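Glyoxalase/bleomycin resistance protein/dioxygenase (Catenulispora acidiphila, PDB 4N04) belongs to the glyoxalase/bleomycin resistance/dioxygenase superfamily and may act as a dioxygenase, although its reaction and substrate are not established. Local coordinates at residues A[20-31]-A[43-53]. The protein carries 1 engineered substitution. Residues are numbered along the deposited sequence; the frame is centred on the assembly and turned at random.
Sequences ALAWYRSLLGAE and WQLEEGRLLYI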
loop_
_atom_site.group_PDB
_atom_site.type_symbol
_atom_site.label_atom_id
_atom_site.label_comp_id
_atom_site.label_asym_id
_atom_site.label_seq_id
_atom_site.Cartn_x
_atom_site.Cartn_y
_atom_site.Cartn_z
ATOM N N ALA A 20 10.185 5.170 2.394
ATOM C CA ALA A 20 8.789 4.900 2.077
ATOM C C ALA A 20 8.623 4.512 0.606
ATOM O O ALA A 20 7.894 3.569 0.277
ATOM C CB ALA A 20 7.906 6.106 2.437
ATOM N N LEU A 21 9.291 5.246 -0.275
ATOM C CA LEU A 21 9.217 4.967 -1.698
ATOM C C LEU A 21 9.724 3.556 -1.987
ATOM O O LEU A 21 9.098 2.814 -2.750
ATOM C CB LEU A 21 10.024 6.000 -2.482
ATOM C CG LEU A 21 10.196 5.793 -3.987
ATOM C CD1 LEU A 21 8.857 5.653 -4.689
ATOM C CD2 LEU A 21 10.975 6.969 -4.564
ATOM N N ALA A 22 10.843 3.191 -1.366
ATOM C CA ALA A 22 11.408 1.864 -1.541
ATOM C C ALA A 22 10.392 0.804 -1.120
ATOM O O ALA A 22 10.073 -0.121 -1.883
ATOM C CB ALA A 22 12.677 1.729 -0.731
ATOM N N TRP A 23 9.873 0.962 0.096
ATOM C CA TRP A 23 8.931 0.010 0.664
ATOM C C TRP A 23 7.663 -0.129 -0.173
ATOM O O TRP A 23 7.264 -1.240 -0.509
ATOM C CB TRP A 23 8.593 0.387 2.101
ATOM C CG TRP A 23 7.789 -0.651 2.804
ATOM C CD1 TRP A 23 8.265 -1.722 3.500
ATOM C CD2 TRP A 23 6.360 -0.723 2.881
ATOM N NE1 TRP A 23 7.222 -2.460 4.001
ATOM C CE2 TRP A 23 6.042 -1.865 3.641
ATOM C CE3 TRP A 23 5.318 0.066 2.380
ATOM C CZ2 TRP A 23 4.727 -2.237 3.911
ATOM C CZ3 TRP A 23 4.011 -0.310 2.651
ATOM C CH2 TRP A 23 3.731 -1.451 3.404
ATOM N N TYR A 24 7.029 0.980 -0.529
ATOM C CA TYR A 24 5.810 0.892 -1.329
ATOM C C TYR A 24 6.070 0.285 -2.709
ATOM O O TYR A 24 5.212 -0.401 -3.270
ATOM C CB TYR A 24 5.110 2.257 -1.434
ATOM C CG TYR A 24 4.325 2.620 -0.185
ATOM C CD1 TYR A 24 2.980 2.276 -0.059
ATOM C CD2 TYR A 24 4.937 3.278 0.871
ATOM C CE1 TYR A 24 2.259 2.589 1.086
ATOM C CE2 TYR A 24 4.251 3.593 2.004
ATOM C CZ TYR A 24 2.901 3.249 2.121
ATOM O OH TYR A 24 2.216 3.573 3.263
ATOM N N ARG A 25 7.259 0.537 -3.248
ATOM C CA ARG A 25 7.665 -0.059 -4.517
ATOM C C ARG A 25 7.667 -1.584 -4.395
ATOM O O ARG A 25 7.011 -2.286 -5.177
ATOM C CB ARG A 25 9.052 0.437 -4.928
ATOM C CG ARG A 25 9.203 0.668 -6.421
ATOM C CD ARG A 25 10.643 0.457 -6.874
ATOM N NE ARG A 25 11.591 1.230 -6.080
ATOM C CZ ARG A 25 11.935 2.484 -6.353
ATOM N NH1 ARG A 25 11.398 3.103 -7.399
ATOM N NH2 ARG A 25 12.812 3.123 -5.582
ATOM N N SER A 26 8.397 -2.086 -3.401
ATOM C CA SER A 26 8.418 -3.516 -3.111
ATOM C C SER A 26 7.014 -4.089 -2.935
ATOM O O SER A 26 6.666 -5.090 -3.554
ATOM C CB SER A 26 9.249 -3.793 -1.862
ATOM O OG SER A 26 10.599 -3.389 -2.044
ATOM N N LEU A 27 6.209 -3.448 -2.098
ATOM C CA LEU A 27 4.893 -3.966 -1.788
ATOM C C LEU A 27 4.037 -4.064 -3.046
ATOM O O LEU A 27 3.459 -5.115 -3.336
ATOM C CB LEU A 27 4.198 -3.092 -0.726
ATOM C CG LEU A 27 2.721 -3.395 -0.466
ATOM C CD1 LEU A 27 2.578 -4.696 0.315
ATOM C CD2 LEU A 27 2.041 -2.259 0.264
ATOM N N LEU A 28 3.952 -2.968 -3.792
ATOM C CA LEU A 28 3.058 -2.922 -4.944
ATOM C C LEU A 28 3.680 -3.608 -6.182
ATOM O O LEU A 28 2.969 -4.009 -7.105
ATOM C CB LEU A 28 2.667 -1.473 -5.255
ATOM C CG LEU A 28 1.985 -0.627 -4.170
ATOM C CD1 LEU A 28 2.054 0.864 -4.531
ATOM C CD2 LEU A 28 0.542 -1.052 -3.941
ATOM N N GLY A 29 5.002 -3.754 -6.191
ATOM C CA GLY A 29 5.676 -4.363 -7.320
ATOM C C GLY A 29 5.558 -3.539 -8.590
ATOM O O GLY A 29 5.489 -4.067 -9.700
ATOM N N ALA A 30 5.517 -2.227 -8.419
ATOM C CA ALA A 30 5.495 -1.321 -9.551
ATOM C C ALA A 30 6.184 -0.044 -9.146
ATOM O O ALA A 30 6.363 0.232 -7.964
ATOM C CB ALA A 30 4.076 -1.039 -9.999
ATOM N N GLU A 31 6.591 0.716 -10.148
ATOM C CA GLU A 31 7.223 2.003 -9.948
ATOM C C GLU A 31 6.114 3.022 -9.920
ATOM O O GLU A 31 5.038 2.781 -10.479
ATOM C CB GLU A 31 8.159 2.296 -11.127
ATOM C CG GLU A 31 9.387 1.415 -11.158
ATOM C CD GLU A 31 10.513 1.989 -10.328
ATOM O OE1 GLU A 31 10.437 3.196 -9.997
ATOM O OE2 GLU A 31 11.465 1.239 -10.011
ATOM N N TRP A 43 0.904 6.206 -7.363
ATOM C CA TRP A 43 0.722 4.974 -8.119
ATOM C C TRP A 43 -0.701 4.917 -8.619
ATOM O O TRP A 43 -1.647 5.059 -7.839
ATOM C CB TRP A 43 0.938 3.735 -7.259
ATOM C CG TRP A 43 2.337 3.413 -6.922
ATOM C CD1 TRP A 43 3.110 2.452 -7.493
ATOM C CD2 TRP A 43 3.134 4.015 -5.900
ATOM N NE1 TRP A 43 4.344 2.419 -6.900
ATOM C CE2 TRP A 43 4.390 3.374 -5.920
ATOM C CE3 TRP A 43 2.914 5.040 -4.974
ATOM C CZ2 TRP A 43 5.421 3.718 -5.050
ATOM C CZ3 TRP A 43 3.939 5.386 -4.111
ATOM C CH2 TRP A 43 5.176 4.726 -4.152
ATOM N N GLN A 44 -0.860 4.694 -9.917
ATOM C CA GLN A 44 -2.162 4.315 -10.425
ATOM C C GLN A 44 -2.274 2.812 -10.307
ATOM O O GLN A 44 -1.510 2.077 -10.934
ATOM C CB GLN A 44 -2.351 4.728 -11.872
ATOM C CG GLN A 44 -3.687 4.277 -12.401
ATOM C CD GLN A 44 -4.137 5.113 -13.562
ATOM O OE1 GLN A 44 -3.987 6.333 -13.551
ATOM N NE2 GLN A 44 -4.678 4.466 -14.583
ATOM N N LEU A 45 -3.212 2.368 -9.479
ATOM C CA LEU A 45 -3.411 0.952 -9.220
ATOM C C LEU A 45 -4.349 0.407 -10.276
ATOM O O LEU A 45 -4.225 -0.727 -10.721
ATOM C CB LEU A 45 -4.008 0.755 -7.830
ATOM C CG LEU A 45 -3.188 1.431 -6.733
ATOM C CD1 LEU A 45 -3.803 1.188 -5.369
ATOM C CD2 LEU A 45 -1.743 0.952 -6.767
ATOM N N GLU A 46 -5.276 1.259 -10.684
ATOM C CA GLU A 46 -6.323 0.903 -11.611
ATOM C C GLU A 46 -6.964 2.224 -11.994
ATOM O O GLU A 46 -6.605 3.271 -11.458
ATOM C CB GLU A 46 -7.344 -0.012 -10.941
ATOM C CG GLU A 46 -7.897 -1.073 -11.847
ATOM C CD GLU A 46 -6.835 -2.050 -12.313
ATOM O OE1 GLU A 46 -6.265 -1.848 -13.418
ATOM O OE2 GLU A 46 -6.574 -3.023 -11.571
ATOM N N GLU A 47 -7.910 2.178 -12.921
ATOM C CA GLU A 47 -8.547 3.387 -13.397
ATOM C C GLU A 47 -9.358 4.033 -12.280
ATOM O O GLU A 47 -10.300 3.441 -11.746
ATOM C CB GLU A 47 -9.435 3.088 -14.604
ATOM C CG GLU A 47 -10.429 4.184 -14.925
ATOM C CD GLU A 47 -10.276 4.724 -16.335
ATOM O OE1 GLU A 47 -10.598 5.916 -16.546
ATOM O OE2 GLU A 47 -9.842 3.962 -17.231
ATOM N N GLY A 48 -8.970 5.251 -11.921
ATOM C CA GLY A 48 -9.702 6.011 -10.928
ATOM C C GLY A 48 -9.357 5.662 -9.495
ATOM O O GLY A 48 -9.952 6.216 -8.575
ATOM N N ARG A 49 -8.411 4.741 -9.314
ATOM C CA ARG A 49 -7.992 4.294 -7.990
ATOM C C ARG A 49 -6.491 4.434 -7.856
ATOM O O ARG A 49 -5.738 3.614 -8.386
ATOM C CB ARG A 49 -8.364 2.834 -7.763
ATOM C CG ARG A 49 -9.819 2.585 -7.467
ATOM C CD ARG A 49 -10.635 2.500 -8.708
ATOM N NE ARG A 49 -10.291 1.351 -9.529
ATOM C CZ ARG A 49 -11.197 0.550 -10.074
ATOM N NH1 ARG A 49 -12.487 0.774 -9.863
ATOM N NH2 ARG A 49 -10.818 -0.473 -10.811
ATOM N N LEU A 50 -6.055 5.464 -7.146
ATOM C CA LEU A 50 -4.631 5.746 -7.045
ATOM C C LEU A 50 -4.210 5.851 -5.594
ATOM O O LEU A 50 -5.015 6.178 -4.727
ATOM C CB LEU A 50 -4.273 7.036 -7.786
ATOM C CG LEU A 50 -4.766 7.142 -9.233
ATOM C CD1 LEU A 50 -6.142 7.788 -9.299
ATOM C CD2 LEU A 50 -3.780 7.907 -10.092
ATOM N N LEU A 51 -2.942 5.563 -5.343
ATOM C CA LEU A 51 -2.371 5.664 -4.016
ATOM C C LEU A 51 -1.195 6.615 -4.106
ATOM O O LEU A 51 -0.385 6.514 -5.033
ATOM C CB LEU A 51 -1.882 4.291 -3.556
ATOM C CG LEU A 51 -1.024 4.236 -2.286
ATOM C CD1 LEU A 51 -1.863 4.552 -1.057
ATOM C CD2 LEU A 51 -0.346 2.872 -2.143
ATOM N N TYR A 52 -1.091 7.545 -3.161
ATOM C CA TYR A 52 0.079 8.411 -3.121
ATOM C C TYR A 52 0.713 8.563 -1.740
ATOM O O TYR A 52 0.027 8.544 -0.718
ATOM C CB TYR A 52 -0.214 9.783 -3.748
ATOM C CG TYR A 52 -1.086 10.701 -2.924
ATOM C CD1 TYR A 52 -0.523 11.676 -2.103
ATOM C CD2 TYR A 52 -2.473 10.609 -2.976
ATOM C CE1 TYR A 52 -1.322 12.531 -1.350
ATOM C CE2 TYR A 52 -3.280 11.465 -2.233
ATOM C CZ TYR A 52 -2.703 12.420 -1.420
ATOM O OH TYR A 52 -3.506 13.260 -0.673
ATOM N N ILE A 53 2.033 8.704 -1.728
ATOM C CA ILE A 53 2.768 9.025 -0.514
ATOM C C ILE A 53 3.348 10.433 -0.619
ATOM O O ILE A 53 3.729 10.891 -1.697
ATOM C CB ILE A 53 3.897 8.015 -0.251
ATOM C CG1 ILE A 53 4.920 8.060 -1.393
ATOM C CG2 ILE A 53 3.332 6.617 -0.103
ATOM C CD1 ILE A 53 6.094 7.110 -1.219
#
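Leu28 CD1 sits over one face of the Trp43 indole, 3.4 Å from the centroid of the five-membered ring and only 5° off its normal, a close CH-pi contact. At the rim, NE1 of Trp43 gives a nearly straight hydrogen bond (167°) to Ala30 O at 3.2 Å. That oxygen lies in the indole plane, yet the donor stands well above the carbonyl plane. Leu51 O and Ile53 CG1 also lie at the indole edge, in its plane. Together with the packing of Leu28, the hydrogen bond restrains the rotation of the indole and ties it to the chain just beyond Gly29, the first residue to leave the helix, with positive phi. The far benzo end reaches back along the helix, where Trp43 CH2 meets Tyr24 CB at 3.7 Å and Leu21 CD1 at 3.8 Å.

The Tyr24 ring is sandwiched: Ile53 CG2 covers one face, 3.9 Å from the centroid, and Trp23 CE3 the opposite one, with Ala20 C at the edge. With CG anti to its carbonyl carbon (chi1 -78°), Tyr24 directs its ring toward strand 49-55; its hydroxyl hydrogen-bonds Asp103. On the strand side, Leu51 CD2 touches both Leu28 CD1 (3.9 Å) and Tyr24 CD1 (4.0 Å), while Ile53 CD1 reaches Leu21 CA.

Strands 40-46 and 49-55 form a hairpin with a type II turn and a classic bulge at Leu45 and Glu46, and strand 49-55 pairs in turn with strand 8-14. Helix 17-28 packing on this four-stranded sheet illustrates the beta-alpha-beta-beta-beta module of the vicinal oxygen chelate fold, which occurs twice in the chain.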